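Local coordinates for protein pyrethroid hydrolase (Sphingobium faniae, PDB 5Y5R) that hydrolyses pyrethroid pesticides, splitting the ester of compounds such as cypermethrin and permethrin into an alcohol and a cyclopropanecarboxylic acid, at residues G97-A103 / I192-I197; G70-L74 / D93-G97; S85-H90 / N183-A189. All blocks are in the same frame, centred on the assembly; numbering follows the deposited sequence.

All three contacts belong to the alpha/beta hydrolase fold. Contacts 1 and 2 are neighbouring seams of its parallel sheet, with centres about 12 Å apart, and strand 95-101 takes part in both: contact 2 joins its start to strand 71-77, contact 1 the rest to strand 194-199, and Gly97 is common to the two. Contact 3, its centre about 13 Å from the other two centres, fastens helix 80-90, which connects strands 71-77 and 95-101, to the loop leading into strand 194-199. Along the chain contact 2 closes before contact 1 opens, while contact 3 interleaves with both. Together they join the central strands, their connecting helix and a later loop into one unit.

Contact 1: residues G97-A103 / I192-I197; sequences GLIYLTA and IPRLYI
Tyr196 lays its ring over the backbone of the neighbouring strand: Tyr100 O sits against one face, and the CD2 side of the ring packs on Tyr100 CB at 3.6 Å. With CG anti to the backbone N (chi1 -158°), the ring leans across the neighbouring strand toward its C-terminal end, and its OH donates to Ala103 O over 2.8 Å, pinning the chain just past the end of strand 95-101. Five backbone bonds in parallel register join the strands, among them Tyr100 N to Leu195 O at 2.7 Å, nearly straight at 171°, and Thr102 N to Ile197 O at 2.9 Å. The face opposite the tyrosines is aliphatic: Ile197 sets CG2 against Leu101 CD1 (3.7 Å) and CD1 against Ile99 CG2 (4.0 Å). At the start of the pairing, Ile192 CG2 rests on Leu98 CG at 3.8 Å.

Further out, helix 207-216 packs on Tyr196 and helix 237-249 on Ile99 and Leu101, while Tyr100 OH is hydrogen-bonded to Ser85 OG. Thr102 OG1 bonds Asp202 OD2, which makes it a second-shell partner that probably helps to orient the acid of the charge relay. This is the pairing between two inner strands of the parallel alpha/beta hydrolase sheet, with helices on both faces and strand ends that lead toward the catalytic residues.

Contact 2: residues G70-L74 / D93-G97; sequences GQSIL and DKVAG
Gln71 meets Asp93 through its amide: CG stands anti to the carbonyl carbon (chi1 -57°), and the bend at chi2 (-81°) swings the amide toward the incoming chain. NE2 then donates to Asp93 O at 3.0 Å, a straight bond of 172° with the acceptor in the amide plane, and CB packs on Ala96 CB at 3.6 Å. Shortening this residue to alanine removes the amide, which would probably cost Asp93 O its donor and leave the turn before the strand less firmly held.

The backbones pair in parallel, first through Ser72 N to Lys94 O (3.0 Å) and Ala96 N to Ser72 O. Between Ser72 and Ile73 the register slips by one residue, a beta bulge, after which Leu74 N reaches Gly97 O at 3.2 Å. Gly97 N, next to the bulge, is buried with no partner in the model, probably a consequence of the slip in register. Ile73 CD1 packs 4.0 Å from Gly97 CA, where a CB on this glycine would run into it. A water accepts a hydrogen bond from Ser72 OG and donates to Gly70 O and Lys94 O, stitching the two chains together beside the first backbone bond. On the same side of the sheet as Ser72, Leu74 CD1 meets Val95 CG2 at 3.6 Å, the two side chains crossing at about a right angle.

The contact closes the right-handed beta-alpha-beta unit of strand 71-77, helix 80-90 and strand 95-101. Strand 3-9 pairs with the other edge of strand 71-77, and helix 59-67 packs on Ser72 and Leu74.

Contact 3: residues S85-H90 / N183-A189; sequences SWLAQH and NPMEGRA
Gln89 OE1 takes the backbone N-H of Glu186 at 2.8 Å, a bond that is fairly straight at the hydrogen (162°) although the donor stands well above the amide's carbonyl plane. This ties the last turns of helix 80-90, the helix following the presumed nucleophile elbow of the alpha/beta hydrolase fold, to the irregular loop that precedes strand 194-199. Gln89 CG lies anti to the backbone N (chi1 169°) and the chain then bends, which lays the side chain along the loop: CG touches Pro184 O at 3.3 Å, OE1 lies against Ala189 CB, and NE2 passes over the root of the Glu186 side chain, near its CG.

The loop is shaped by an Asx turn, in which Asn183 OD1 accepts from Met185 N at 2.8 Å; Asn183 ND2 is itself held by Thr106 O. The turn brings Met185, present as selenomethionine, against the helix, where its SE packs on Ser85 CB at 3.7 Å. Both sides also touch strand 95-101 of the sheet, Ala88 packing on Leu98 and Met185 on Tyr100.

Pro184 packs on the helix beside Gln89, its CG 3.9 Å from Trp86 CD1. His90 lies alongside, with its CE1 over one face of the Trp86 ring, and its rotation is fixed by the bond from His90 ND1 to Trp86 O, 3.0 Å long and in the plane of the imidazole.

Contact 1: residues G97-A103 / I192-I197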
ATOM      1  N   GLY A  97       9.895 -10.992  -0.393  1.00 20.98           N
ATOM      2  CA  GLY A  97       9.074 -10.686   0.763  1.00 24.26           C
ATOM      3  C   GLY A  97       7.976  -9.691   0.453  1.00 21.15           C
ATOM      4  O   GLY A  97       8.122  -8.829  -0.422  1.00 28.32           O
ATOM      5  N   LEU A  98       6.875  -9.798   1.190  1.00 18.08           N
ATOM      6  CA  LEU A  98       5.728  -8.904   1.027  1.00 22.16           C
ATOM      7  C   LEU A  98       5.402  -8.224   2.348  1.00 19.45           C
ATOM      8  O   LEU A  98       5.210  -8.891   3.367  1.00 22.82           O
ATOM      9  CB  LEU A  98       4.493  -9.665   0.522  1.00 18.52           C
ATOM     10  CG  LEU A  98       4.593 -10.207  -0.907  1.00 20.70           C
ATOM     11  CD1 LEU A  98       3.389 -11.078  -1.233  1.00 19.31           C
ATOM     12  CD2 LEU A  98       4.728  -9.079  -1.944  1.00 23.61           C
ATOM     13  N   ILE A  99       5.306  -6.904   2.328  1.00 18.03           N
ATOM     14  CA  ILE A  99       4.979  -6.139   3.518  1.00 13.10           C
ATOM     15  C   ILE A  99       3.680  -5.387   3.275  1.00 18.82           C
ATOM     16  O   ILE A  99       3.619  -4.535   2.381  1.00 20.24           O
ATOM     17  CB  ILE A  99       6.097  -5.153   3.865  1.00 18.90           C
ATOM     18  CG1 ILE A  99       7.430  -5.877   4.075  1.00 16.67           C
ATOM     19  CG2 ILE A  99       5.728  -4.372   5.111  1.00 18.30           C
ATOM     20  CD1 ILE A  99       8.519  -4.925   4.411  1.00 19.35           C
ATOM     21  N   TYR A 100       2.673  -5.640   4.108  1.00 20.15           N
ATOM     22  CA  TYR A 100       1.373  -4.973   4.023  1.00 19.02           C
ATOM     23  C   TYR A 100       1.257  -3.976   5.175  1.00 15.52           C
ATOM     24  O   TYR A 100       1.022  -4.370   6.324  1.00 21.78           O
ATOM     25  CB  TYR A 100       0.228  -5.993   4.045  1.00 17.51           C
ATOM     26  CG  TYR A 100       0.207  -6.935   2.874  1.00 16.14           C
ATOM     27  CD1 TYR A 100       1.021  -8.062   2.845  1.00 21.39           C
ATOM     28  CD2 TYR A 100      -0.604  -6.697   1.792  1.00 18.51           C
ATOM     29  CE1 TYR A 100       1.009  -8.942   1.796  1.00 15.52           C
ATOM     30  CE2 TYR A 100      -0.616  -7.556   0.727  1.00 20.19           C
ATOM     31  CZ  TYR A 100       0.204  -8.677   0.721  1.00 23.57           C
ATOM     32  OH  TYR A 100       0.168  -9.559  -0.339  1.00 19.69           O
ATOM     33  N   LEU A 101       1.380  -2.690   4.867  1.00 16.10           N
ATOM     34  CA  LEU A 101       1.385  -1.617   5.861  1.00 16.88           C
ATOM     35  C   LEU A 101      -0.008  -1.001   5.938  1.00 18.90           C
ATOM     36  O   LEU A 101      -0.355  -0.118   5.139  1.00 21.13           O
ATOM     37  CB  LEU A 101       2.457  -0.572   5.524  1.00 14.54           C
ATOM     38  CG  LEU A 101       2.493   0.689   6.393  1.00 17.49           C
ATOM     39  CD1 LEU A 101       2.633   0.392   7.902  1.00 14.68           C
ATOM     40  CD2 LEU A 101       3.597   1.621   5.923  1.00 20.11           C
ATOM     41  N   THR A 102      -0.754  -1.401   6.980  1.00 22.65           N
ATOM     42  CA  THR A 102      -2.188  -1.166   7.167  1.00 16.86           C
ATOM     43  C   THR A 102      -2.803  -1.138   5.776  1.00 18.31           C
ATOM     44  O   THR A 102      -3.386  -0.139   5.329  1.00 21.09           O
ATOM     45  CB  THR A 102      -2.439   0.072   8.057  1.00 21.71           C
ATOM     46  OG1 THR A 102      -3.836   0.195   8.361  1.00 21.43           O
ATOM     47  CG2 THR A 102      -1.891   1.400   7.454  1.00 20.39           C
ATOM     48  N   ALA A 103      -2.602  -2.243   5.064  1.00 15.51           N
ATOM     49  CA  ALA A 103      -2.810  -2.346   3.629  1.00 18.36           C
ATOM     50  C   ALA A 103      -3.892  -3.371   3.327  1.00 18.65           C
ATOM     51  O   ALA A 103      -4.234  -4.196   4.165  1.00 14.90           O
ATOM     52  CB  ALA A 103      -1.513  -2.749   2.894  1.00 17.21           C
ATOM     53  N   ILE A 192       5.905 -16.854  -0.679  1.00 29.96           N
ATOM     54  CA  ILE A 192       6.665 -15.655  -0.359  1.00 28.29           C
ATOM     55  C   ILE A 192       6.340 -15.257   1.077  1.00 26.72           C
ATOM     56  O   ILE A 192       5.148 -15.200   1.443  1.00 26.45           O
ATOM     57  CB  ILE A 192       6.306 -14.545  -1.339  1.00 22.67           C
ATOM     58  CG1 ILE A 192       6.677 -14.934  -2.773  1.00 27.69           C
ATOM     59  CG2 ILE A 192       6.927 -13.250  -0.940  1.00 24.59           C
ATOM     60  CD1 ILE A 192       6.485 -13.778  -3.790  1.00 21.15           C
ATOM     61  N   PRO A 193       7.339 -15.030   1.934  1.00 23.70           N
ATOM     62  CA  PRO A 193       7.051 -14.588   3.306  1.00 25.17           C
ATOM     63  C   PRO A 193       6.264 -13.286   3.308  1.00 25.24           C
ATOM     64  O   PRO A 193       6.537 -12.364   2.533  1.00 23.24           O
ATOM     65  CB  PRO A 193       8.437 -14.406   3.926  1.00 25.90           C
ATOM     66  CG  PRO A 193       9.327 -15.331   3.148  1.00 25.89           C
ATOM     67  CD  PRO A 193       8.759 -15.365   1.737  1.00 28.01           C
ATOM     68  N   ARG A 194       5.309 -13.204   4.224  1.00 26.06           N
ATOM     69  CA  ARG A 194       4.372 -12.091   4.297  1.00 24.31           C
ATOM     70  C   ARG A 194       4.437 -11.475   5.684  1.00 21.42           C
ATOM     71  O   ARG A 194       4.585 -12.187   6.691  1.00 16.23           O
ATOM     72  CB  ARG A 194       2.929 -12.558   4.006  1.00 19.08           C
ATOM     73  CG  ARG A 194       2.693 -13.111   2.618  1.00 22.19           C
ATOM     74  CD  ARG A 194       1.272 -13.702   2.501  1.00 26.96           C
ATOM     75  NE  ARG A 194       1.063 -14.879   3.350  1.00 26.45           N
ATOM     76  CZ  ARG A 194       1.261 -16.125   2.932  1.00 23.86           C
ATOM     77  NH1 ARG A 194       1.666 -16.331   1.686  1.00 25.25           N
ATOM     78  NH2 ARG A 194       1.057 -17.162   3.748  1.00 25.51           N
ATOM     79  N   LEU A 195       4.427 -10.151   5.725  1.00 18.80           N
ATOM     80  CA  LEU A 195       4.377  -9.406   6.975  1.00 19.56           C
ATOM     81  C   LEU A 195       3.287  -8.347   6.885  1.00 19.52           C
ATOM     82  O   LEU A 195       3.210  -7.610   5.887  1.00 18.35           O
ATOM     83  CB  LEU A 195       5.743  -8.775   7.284  1.00 21.93           C
ATOM     84  CG  LEU A 195       5.822  -7.672   8.329  1.00 16.83           C
ATOM     85  CD1 LEU A 195       5.468  -8.248   9.685  1.00 23.71           C
ATOM     86  CD2 LEU A 195       7.243  -7.101   8.340  1.00 22.00           C
ATOM     87  N   TYR A 196       2.443  -8.284   7.918  1.00 16.02           N
ATOM     88  CA  TYR A 196       1.465  -7.221   8.089  1.00 20.42           C
ATOM     89  C   TYR A 196       1.925  -6.296   9.211  1.00 19.43           C
ATOM     90  O   TYR A 196       2.112  -6.735  10.345  1.00 20.48           O
ATOM     91  CB  TYR A 196       0.074  -7.777   8.416  1.00 19.63           C
ATOM     92  CG  TYR A 196      -1.048  -6.807   8.075  1.00 21.66           C
ATOM     93  CD1 TYR A 196      -1.403  -5.782   8.933  1.00 16.89           C
ATOM     94  CD2 TYR A 196      -1.719  -6.908   6.871  1.00 20.23           C
ATOM     95  CE1 TYR A 196      -2.430  -4.892   8.598  1.00 23.67           C
ATOM     96  CE2 TYR A 196      -2.731  -6.030   6.533  1.00 19.68           C
ATOM     97  CZ  TYR A 196      -3.081  -5.029   7.385  1.00 18.94           C
ATOM     98  OH  TYR A 196      -4.085  -4.170   6.998  1.00 23.11           O
ATOM     99  N   ILE A 197       2.084  -5.017   8.902  1.00 20.37           N
ATOM    100  CA  ILE A 197       2.359  -3.995   9.910  1.00 16.45           C
ATOM    101  C   ILE A 197       1.052  -3.272  10.161  1.00 22.44           C
ATOM    102  O   ILE A 197       0.588  -2.521   9.296  1.00 19.02           O
ATOM    103  CB  ILE A 197       3.453  -3.010   9.463  1.00 16.81           C
ATOM    104  CG1 ILE A 197       4.731  -3.754   9.079  1.00 21.95           C
ATOM    105  CG2 ILE A 197       3.722  -1.983  10.570  1.00 13.22           C
ATOM    106  CD1 ILE A 197       5.911  -2.842   8.797  1.00 20.28           C
TER

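Contact 2: residues G70-L74 / D93-G97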
ATOM      1  N   GLY A  70      19.499  -8.316  -7.262  1.00 38.85           N
ATOM      2  CA  GLY A  70      19.038  -9.480  -6.521  1.00 35.31           C
ATOM      3  C   GLY A  70      17.533  -9.514  -6.296  1.00 36.40           C
ATOM      4  O   GLY A  70      16.760  -9.207  -7.205  1.00 32.85           O
ATOM      5  N   GLN A  71      17.109  -9.929  -5.104  1.00 38.60           N
ATOM      6  CA  GLN A  71      15.702 -10.017  -4.731  1.00 32.40           C
ATOM      7  C   GLN A  71      15.214  -8.693  -4.159  1.00 28.06           C
ATOM      8  O   GLN A  71      16.000  -7.895  -3.657  1.00 27.50           O
ATOM      9  CB  GLN A  71      15.490 -11.106  -3.686  1.00 32.90           C
ATOM     10  CG  GLN A  71      15.976 -12.434  -4.152  1.00 36.83           C
ATOM     11  CD  GLN A  71      14.979 -13.094  -5.045  1.00 34.14           C
ATOM     12  OE1 GLN A  71      14.010 -13.704  -4.586  1.00 36.28           O
ATOM     13  NE2 GLN A  71      15.181 -12.936  -6.349  1.00 31.96           N
ATOM     14  N   SER A  72      13.888  -8.493  -4.189  1.00 31.52           N
ATOM     15  CA  SER A  72      13.261  -7.261  -3.725  1.00 26.34           C
ATOM     16  C   SER A  72      12.226  -7.489  -2.627  1.00 24.13           C
ATOM     17  O   SER A  72      11.477  -8.469  -2.634  1.00 24.64           O
ATOM     18  CB  SER A  72      12.559  -6.534  -4.864  1.00 26.47           C
ATOM     19  OG  SER A  72      13.484  -6.086  -5.839  1.00 30.22           O
ATOM     20  N   ILE A  73      12.088  -6.487  -1.768  1.00 26.76           N
ATOM     21  CA  ILE A  73      10.985  -6.416  -0.822  1.00 25.50           C
ATOM     22  C   ILE A  73       9.956  -5.446  -1.397  1.00 24.75           C
ATOM     23  O   ILE A  73      10.298  -4.329  -1.809  1.00 19.23           O
ATOM     24  CB  ILE A  73      11.464  -5.953   0.568  1.00 21.67           C
ATOM     25  CG1 ILE A  73      12.594  -6.848   1.094  1.00 24.82           C
ATOM     26  CG2 ILE A  73      10.306  -5.966   1.544  1.00 24.49           C
ATOM     27  CD1 ILE A  73      12.168  -8.252   1.557  1.00 20.95           C
ATOM     28  N   LEU A  74       8.699  -5.874  -1.433  1.00 20.61           N
ATOM     29  CA  LEU A  74       7.597  -5.042  -1.895  1.00 16.98           C
ATOM     30  C   LEU A  74       6.774  -4.642  -0.694  1.00 20.77           C
ATOM     31  O   LEU A  74       6.363  -5.509   0.097  1.00 18.07           O
ATOM     32  CB  LEU A  74       6.716  -5.786  -2.901  1.00 17.73           C
ATOM     33  CG  LEU A  74       7.354  -6.257  -4.199  1.00 22.69           C
ATOM     34  CD1 LEU A  74       6.242  -6.651  -5.180  1.00 23.82           C
ATOM     35  CD2 LEU A  74       8.269  -5.142  -4.722  1.00 17.34           C
ATOM     36  N   ASP A  93       9.600 -14.821  -8.834  1.00 31.77           N
ATOM     37  CA  ASP A  93      11.034 -15.071  -8.862  1.00 32.62           C
ATOM     38  C   ASP A  93      11.845 -13.849  -8.457  1.00 34.52           C
ATOM     39  O   ASP A  93      13.043 -13.980  -8.175  1.00 36.55           O
ATOM     40  CB  ASP A  93      11.463 -15.574 -10.252  1.00 34.00           C
ATOM     41  CG  ASP A  93      11.026 -14.644 -11.409  1.00 35.15           C
ATOM     42  OD1 ASP A  93       9.895 -14.082 -11.408  1.00 29.92           O
ATOM     43  OD2 ASP A  93      11.835 -14.490 -12.353  1.00 44.35           O
ATOM     44  N   LYS A  94      11.235 -12.666  -8.452  1.00 30.99           N
ATOM     45  CA  LYS A  94      11.947 -11.450  -8.096  1.00 29.12           C
ATOM     46  C   LYS A  94      11.629 -10.942  -6.695  1.00 30.90           C
ATOM     47  O   LYS A  94      12.399 -10.139  -6.154  1.00 29.94           O
ATOM     48  CB  LYS A  94      11.658 -10.357  -9.132  1.00 26.50           C
ATOM     49  CG  LYS A  94      12.114 -10.716 -10.549  1.00 35.60           C
ATOM     50  CD  LYS A  94      13.470 -10.104 -10.854  1.00 37.18           C
ATOM     51  CE  LYS A  94      13.878 -10.301 -12.291  1.00 37.29           C
ATOM     52  NZ  LYS A  94      15.168  -9.579 -12.580  1.00 44.73           N
ATOM     53  N   VAL A  95      10.526 -11.384  -6.100  1.00 30.51           N
ATOM     54  CA  VAL A  95      10.072 -10.894  -4.808  1.00 24.97           C
ATOM     55  C   VAL A  95      10.438 -11.928  -3.751  1.00 27.81           C
ATOM     56  O   VAL A  95      10.035 -13.092  -3.840  1.00 31.41           O
ATOM     57  CB  VAL A  95       8.559 -10.618  -4.804  1.00 28.45           C
ATOM     58  CG1 VAL A  95       8.130 -10.080  -3.444  1.00 20.88           C
ATOM     59  CG2 VAL A  95       8.176  -9.614  -5.947  1.00 24.13           C
ATOM     60  N   ALA A  96      11.223 -11.498  -2.774  1.00 29.14           N
ATOM     61  CA  ALA A  96      11.613 -12.276  -1.604  1.00 28.48           C
ATOM     62  C   ALA A  96      10.715 -12.041  -0.393  1.00 26.17           C
ATOM     63  O   ALA A  96      10.820 -12.794   0.582  1.00 28.37           O
ATOM     64  CB  ALA A  96      13.062 -11.960  -1.225  1.00 24.34           C
ATOM     65  N   GLY A  97       9.895 -10.992  -0.393  1.00 20.98           N
ATOM     66  CA  GLY A  97       9.074 -10.686   0.763  1.00 24.26           C
ATOM     67  C   GLY A  97       7.976  -9.691   0.453  1.00 21.15           C
ATOM     68  O   GLY A  97       8.122  -8.829  -0.422  1.00 28.32           O
TER
HETATM   69  O   HOH W   1      13.867  -8.344  -7.582  1.00 30.10           O
HETATM   70  O   HOH W   2      12.015 -15.207  -4.891  1.00 33.50           O

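Contact 3: residues S85-H90 / N183-A189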
ATOM      1  N   SER A  85       0.311  -7.753  -4.106  1.00 20.62           N
ATOM      2  CA  SER A  85      -0.215  -9.088  -4.353  1.00 21.58           C
ATOM      3  C   SER A  85      -0.243  -9.406  -5.852  1.00 21.57           C
ATOM      4  O   SER A  85       0.071 -10.522  -6.282  1.00 20.37           O
ATOM      5  CB  SER A  85      -1.614  -9.199  -3.742  1.00 19.61           C
ATOM      6  OG  SER A  85      -1.586  -8.999  -2.337  1.00 17.16           O
ATOM      7  N   TRP A  86      -0.685  -8.455  -6.670  1.00 23.36           N
ATOM      8  CA  TRP A  86      -0.700  -8.708  -8.101  1.00 23.68           C
ATOM      9  C   TRP A  86       0.717  -8.919  -8.625  1.00 22.83           C
ATOM     10  O   TRP A  86       0.987  -9.882  -9.349  1.00 27.54           O
ATOM     11  CB  TRP A  86      -1.403  -7.556  -8.817  1.00 23.47           C
ATOM     12  CG  TRP A  86      -1.769  -7.882 -10.220  1.00 23.81           C
ATOM     13  CD1 TRP A  86      -2.988  -8.259 -10.686  1.00 24.78           C
ATOM     14  CD2 TRP A  86      -0.898  -7.834 -11.356  1.00 28.26           C
ATOM     15  NE1 TRP A  86      -2.934  -8.461 -12.045  1.00 26.38           N
ATOM     16  CE2 TRP A  86      -1.655  -8.211 -12.475  1.00 25.51           C
ATOM     17  CE3 TRP A  86       0.454  -7.519 -11.532  1.00 31.49           C
ATOM     18  CZ2 TRP A  86      -1.107  -8.278 -13.750  1.00 29.99           C
ATOM     19  CZ3 TRP A  86       0.996  -7.580 -12.811  1.00 23.82           C
ATOM     20  CH2 TRP A  86       0.214  -7.961 -13.893  1.00 24.64           C
ATOM     21  N   LEU A  87       1.642  -8.055  -8.218  1.00 22.67           N
ATOM     22  CA  LEU A  87       3.037  -8.168  -8.641  1.00 21.12           C
ATOM     23  C   LEU A  87       3.687  -9.455  -8.150  1.00 22.69           C
ATOM     24  O   LEU A  87       4.435 -10.103  -8.890  1.00 27.61           O
ATOM     25  CB  LEU A  87       3.817  -6.979  -8.109  1.00 22.39           C
ATOM     26  CG  LEU A  87       3.648  -5.664  -8.868  1.00 20.89           C
ATOM     27  CD1 LEU A  87       3.983  -4.480  -7.960  1.00 19.77           C
ATOM     28  CD2 LEU A  87       4.538  -5.692 -10.052  1.00 18.44           C
ATOM     29  N   ALA A  88       3.368  -9.876  -6.929  1.00 25.14           N
ATOM     30  CA  ALA A  88       4.018 -11.064  -6.398  1.00 28.77           C
ATOM     31  C   ALA A  88       3.714 -12.251  -7.288  1.00 28.20           C
ATOM     32  O   ALA A  88       4.607 -13.044  -7.609  1.00 28.30           O
ATOM     33  CB  ALA A  88       3.550 -11.324  -4.963  1.00 23.88           C
ATOM     34  N   GLN A  89       2.483 -12.299  -7.801  1.00 28.02           N
ATOM     35  CA  GLN A  89       2.042 -13.423  -8.606  1.00 25.68           C
ATOM     36  C   GLN A  89       2.745 -13.459  -9.949  1.00 27.73           C
ATOM     37  O   GLN A  89       3.040 -14.544 -10.461  1.00 29.08           O
ATOM     38  CB  GLN A  89       0.514 -13.376  -8.758  1.00 26.75           C
ATOM     39  CG  GLN A  89      -0.093 -14.320  -9.789  1.00 26.77           C
ATOM     40  CD  GLN A  89       0.258 -15.753  -9.492  1.00 26.09           C
ATOM     41  OE1 GLN A  89       0.459 -16.108  -8.343  1.00 23.36           O
ATOM     42  NE2 GLN A  89       0.271 -16.595 -10.516  1.00 26.71           N
ATOM     43  N   HIS A  90       3.024 -12.302 -10.538  1.00 20.83           N
ATOM     44  CA  HIS A  90       3.620 -12.291 -11.862  1.00 27.22           C
ATOM     45  C   HIS A  90       5.137 -12.193 -11.833  1.00 30.66           C
ATOM     46  O   HIS A  90       5.781 -12.538 -12.830  1.00 29.39           O
ATOM     47  CB  HIS A  90       3.036 -11.160 -12.713  1.00 24.31           C
ATOM     48  CG  HIS A  90       1.566 -11.315 -12.986  1.00 28.23           C
ATOM     49  ND1 HIS A  90       0.597 -11.050 -12.046  1.00 26.99           N
ATOM     50  CD2 HIS A  90       0.911 -11.777 -14.077  1.00 30.25           C
ATOM     51  CE1 HIS A  90      -0.598 -11.319 -12.552  1.00 26.43           C
ATOM     52  NE2 HIS A  90      -0.434 -11.755 -13.788  1.00 30.37           N
ATOM     53  N   ASN A 183      -7.338 -10.776  -6.262  1.00 26.57           N
ATOM     54  CA  ASN A 183      -5.965 -11.222  -6.032  1.00 27.64           C
ATOM     55  C   ASN A 183      -5.696 -12.500  -6.804  1.00 23.73           C
ATOM     56  O   ASN A 183      -6.386 -13.493  -6.583  1.00 24.67           O
ATOM     57  CB  ASN A 183      -5.686 -11.434  -4.551  1.00 25.86           C
ATOM     58  CG  ASN A 183      -4.242 -11.855  -4.291  1.00 27.01           C
ATOM     59  OD1 ASN A 183      -3.429 -11.926  -5.208  1.00 31.24           O
ATOM     60  ND2 ASN A 183      -3.911 -12.073  -3.038  1.00 26.58           N
ATOM     61  N   PRO A 184      -4.762 -12.501  -7.750  1.00 24.16           N
ATOM     62  CA  PRO A 184      -4.446 -13.717  -8.503  1.00 26.93           C
ATOM     63  C   PRO A 184      -3.352 -14.581  -7.890  1.00 27.91           C
ATOM     64  O   PRO A 184      -2.908 -15.530  -8.544  1.00 30.44           O
ATOM     65  CB  PRO A 184      -3.985 -13.146  -9.843  1.00 20.13           C
ATOM     66  CG  PRO A 184      -3.246 -11.897  -9.431  1.00 28.97           C
ATOM     67  CD  PRO A 184      -3.968 -11.358  -8.206  1.00 21.70           C
HETATM   68  N   MSE A 185      -2.900 -14.289  -6.679  1.00 25.89           N
HETATM   69  CA  MSE A 185      -1.805 -15.067  -6.109  1.00 28.00           C
HETATM   70  C   MSE A 185      -2.135 -16.539  -6.019  1.00 30.69           C
HETATM   71  O   MSE A 185      -3.150 -16.922  -5.433  1.00 27.97           O
HETATM   72  CB  MSE A 185      -1.440 -14.548  -4.731  1.00 24.10           C
HETATM   73  CG  MSE A 185      -0.534 -13.362  -4.776  1.00 27.30           C
HETATM   74 SE   MSE A 185      -0.380 -12.662  -3.016  1.00 43.72          SE
HETATM   75  CE  MSE A 185       0.748 -14.111  -2.332  1.00 26.84           C
ATOM     76  N   GLU A 186      -1.273 -17.365  -6.612  1.00 28.49           N
ATOM     77  CA  GLU A 186      -1.438 -18.803  -6.534  1.00 29.53           C
ATOM     78  C   GLU A 186      -0.072 -19.466  -6.452  1.00 35.42           C
ATOM     79  O   GLU A 186       0.948 -18.886  -6.851  1.00 35.27           O
ATOM     80  CB  GLU A 186      -2.188 -19.343  -7.749  1.00 32.66           C
ATOM     81  CG  GLU A 186      -1.404 -19.232  -9.023  1.00 32.06           C
ATOM     82  CD  GLU A 186      -2.200 -19.652 -10.237  1.00 40.96           C
ATOM     83  OE1 GLU A 186      -3.448 -19.551 -10.220  1.00 43.00           O
ATOM     84  OE2 GLU A 186      -1.567 -20.092 -11.218  1.00 55.11           O
ATOM     85  N   GLY A 187      -0.071 -20.709  -5.949  1.00 32.63           N
ATOM     86  CA  GLY A 187       1.120 -21.522  -6.034  1.00 37.17           C
ATOM     87  C   GLY A 187       2.364 -20.897  -5.442  1.00 28.77           C
ATOM     88  O   GLY A 187       2.494 -20.719  -4.228  1.00 29.49           O
ATOM     89  N   ARG A 188       3.289 -20.561  -6.332  1.00 32.24           N
ATOM     90  CA  ARG A 188       4.612 -20.136  -5.905  1.00 33.51           C
ATOM     91  C   ARG A 188       4.550 -18.844  -5.097  1.00 34.58           C
ATOM     92  O   ARG A 188       5.222 -18.721  -4.064  1.00 29.87           O
ATOM     93  CB  ARG A 188       5.455 -19.951  -7.168  1.00 35.59           C
ATOM     94  CG  ARG A 188       6.936 -20.140  -7.067  1.00 40.69           C
ATOM     95  CD  ARG A 188       7.518 -19.748  -8.409  1.00 37.51           C
ATOM     96  NE  ARG A 188       8.922 -19.380  -8.313  1.00 41.62           N
ATOM     97  CZ  ARG A 188       9.727 -19.269  -9.365  1.00 43.17           C
ATOM     98  NH1 ARG A 188       9.255 -19.501 -10.586  1.00 42.85           N
ATOM     99  NH2 ARG A 188      11.000 -18.932  -9.192  1.00 41.52           N
ATOM    100  N   ALA A 189       3.668 -17.919  -5.490  1.00 28.97           N
ATOM    101  CA  ALA A 189       3.545 -16.639  -4.799  1.00 24.48           C
ATOM    102  C   ALA A 189       3.139 -16.785  -3.338  1.00 26.72           C
ATOM    103  O   ALA A 189       3.516 -15.948  -2.508  1.00 27.07           O
ATOM    104  CB  ALA A 189       2.537 -15.753  -5.529  1.00 28.73           C
TER